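Local coordinates for protein ribokinase (Giardia lamblia, PDB 6WHJ) that probably phosphorylates D-ribose at O-5, using ATP and magnesium, to give D-ribose 5-phosphate, as a homodimeric member of the PfkB carbohydrate kinase family, at residues B[221-226]-B[234-239]. Numbering follows the deposited sequence.
Sequences ALVEKM and KFVLFT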
# COMPACT_ATOMS: atom_id res chain seq x y z
N ALA B 221 -8.75 37.45 4.17
CA ALA B 221 -9.78 36.79 4.97
C ALA B 221 -9.26 35.51 5.60
O ALA B 221 -9.62 35.19 6.74
CB ALA B 221 -11.01 36.49 4.10
N LEU B 222 -8.39 34.78 4.90
CA LEU B 222 -7.84 33.55 5.48
C LEU B 222 -6.90 33.86 6.65
O LEU B 222 -6.99 33.23 7.70
CB LEU B 222 -7.13 32.73 4.41
CG LEU B 222 -8.02 32.16 3.31
CD1 LEU B 222 -7.18 31.60 2.17
CD2 LEU B 222 -8.98 31.12 3.85
N VAL B 223 -6.00 34.84 6.47
CA VAL B 223 -5.13 35.26 7.57
C VAL B 223 -5.97 35.81 8.71
O VAL B 223 -5.67 35.59 9.89
CB VAL B 223 -4.10 36.29 7.08
CG1 VAL B 223 -3.29 36.84 8.24
CG2 VAL B 223 -3.19 35.69 6.01
N GLU B 224 -7.05 36.52 8.38
CA GLU B 224 -7.95 37.08 9.37
C GLU B 224 -8.55 36.00 10.25
O GLU B 224 -8.52 36.09 11.49
CB GLU B 224 -9.08 37.81 8.65
CG GLU B 224 -9.41 39.19 9.04
CD GLU B 224 -10.40 39.78 8.06
OE1 GLU B 224 -11.24 39.00 7.54
OE2 GLU B 224 -10.35 40.99 7.79
N LYS B 225 -9.09 34.96 9.62
CA LYS B 225 -9.73 33.87 10.35
C LYS B 225 -8.71 33.11 11.20
O LYS B 225 -8.99 32.77 12.35
CB LYS B 225 -10.42 32.92 9.37
CG LYS B 225 -10.99 31.67 9.98
CD LYS B 225 -12.24 31.96 10.80
CE LYS B 225 -12.69 30.70 11.53
NZ LYS B 225 -13.89 30.97 12.37
N MET B 226 -7.52 32.88 10.65
CA MET B 226 -6.50 32.13 11.38
C MET B 226 -6.07 32.86 12.64
O MET B 226 -5.79 32.24 13.67
CB MET B 226 -5.28 31.91 10.48
CG MET B 226 -5.01 30.47 10.20
SD MET B 226 -5.92 29.93 8.75
CE MET B 226 -4.84 30.59 7.48
N LYS B 234 1.76 35.23 14.53
CA LYS B 234 2.45 36.41 14.03
C LYS B 234 2.61 36.42 12.52
O LYS B 234 2.62 37.50 11.92
CB LYS B 234 3.83 36.54 14.68
CG LYS B 234 3.78 36.80 16.17
CD LYS B 234 5.08 36.38 16.84
CE LYS B 234 4.93 36.42 18.36
NZ LYS B 234 4.23 35.19 18.85
N PHE B 235 2.76 35.25 11.90
CA PHE B 235 2.96 35.15 10.47
C PHE B 235 2.28 33.89 9.95
O PHE B 235 2.31 32.85 10.61
CB PHE B 235 4.44 35.11 10.10
CG PHE B 235 5.19 36.35 10.47
CD1 PHE B 235 5.94 36.40 11.63
CD2 PHE B 235 5.12 37.47 9.66
CE1 PHE B 235 6.62 37.54 11.97
CE2 PHE B 235 5.79 38.62 10.00
CZ PHE B 235 6.55 38.65 11.16
N VAL B 236 1.69 34.00 8.77
CA VAL B 236 1.23 32.85 8.00
C VAL B 236 2.13 32.78 6.78
O VAL B 236 2.20 33.73 6.00
CB VAL B 236 -0.24 32.97 7.59
CG1 VAL B 236 -0.67 31.76 6.78
CG2 VAL B 236 -1.12 33.15 8.82
N LEU B 237 2.84 31.66 6.63
CA LEU B 237 3.65 31.40 5.45
C LEU B 237 2.82 30.50 4.55
O LEU B 237 2.73 29.29 4.79
CB LEU B 237 4.96 30.73 5.83
CG LEU B 237 6.17 30.76 4.89
CD1 LEU B 237 7.42 30.26 5.64
CD2 LEU B 237 5.96 30.00 3.60
N PHE B 238 2.25 31.06 3.49
CA PHE B 238 1.50 30.28 2.51
C PHE B 238 2.48 29.61 1.56
O PHE B 238 3.32 30.28 0.96
CB PHE B 238 0.53 31.14 1.71
CG PHE B 238 -0.63 31.66 2.49
CD1 PHE B 238 -1.77 30.89 2.64
CD2 PHE B 238 -0.60 32.93 3.05
CE1 PHE B 238 -2.85 31.37 3.35
CE2 PHE B 238 -1.68 33.41 3.75
CZ PHE B 238 -2.81 32.63 3.91
N THR B 239 2.39 28.29 1.46
CA THR B 239 3.12 27.53 0.46
C THR B 239 2.28 27.39 -0.80
O THR B 239 1.16 26.90 -0.74
CB THR B 239 3.50 26.15 1.00
OG1 THR B 239 4.63 26.27 1.86
CG2 THR B 239 3.80 25.19 -0.14
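Phe238 reaches from its strand to the helix and meets Val223 with the edge of its ring. The touching atom of Val223 is CG2, which lies near the ring plane, 3.5 Å from Phe238 CE2 and 3.7 Å from Phe238 CZ. The methyl therefore sits at the rim and not over a face. In Val223 the first torsion sets CG1 anti to the backbone N (chi1 174°), which leaves CG2 beside that N and turned to the ring. Leu222 also comes to the edge: its CB is 4.3 Å from Phe238 CZ. One face of the ring is covered from within the strand, where Val236 CG1 lies 3.6 Å above the plane, offset toward the rim.

Val236 also takes part in the contact with the helix. Its CB is 4.3 Å from Val223 CG2, so the same methyl touches Val236 as well as Phe238. On the next turn, Met226 folds its thioether chain back so that CE comes 4.4 Å from Val236 CG1. No hydrogen bond joins the two segments; the contact is apolar, and all five touching residues are buried. Ala201 of helix 198-205 also touches Phe238, and Leu202 of that helix touches Leu222. Val248 of the neighbouring strand 245-249 extends the apolar layer beside Val223.

The helix and strand segments run at 134° to each other, with their axes 9.7 Å apart at closest approach. Val236 and Phe238 point toward the helix, whereas Phe235 points away and packs on helix 301-318. Strand 235-239 is thus covered on both sides. It ends at Thr239, predicted to bind ATP. Helices on both faces of a central sheet are characteristic of the alpha/beta domain of the ribokinase fold.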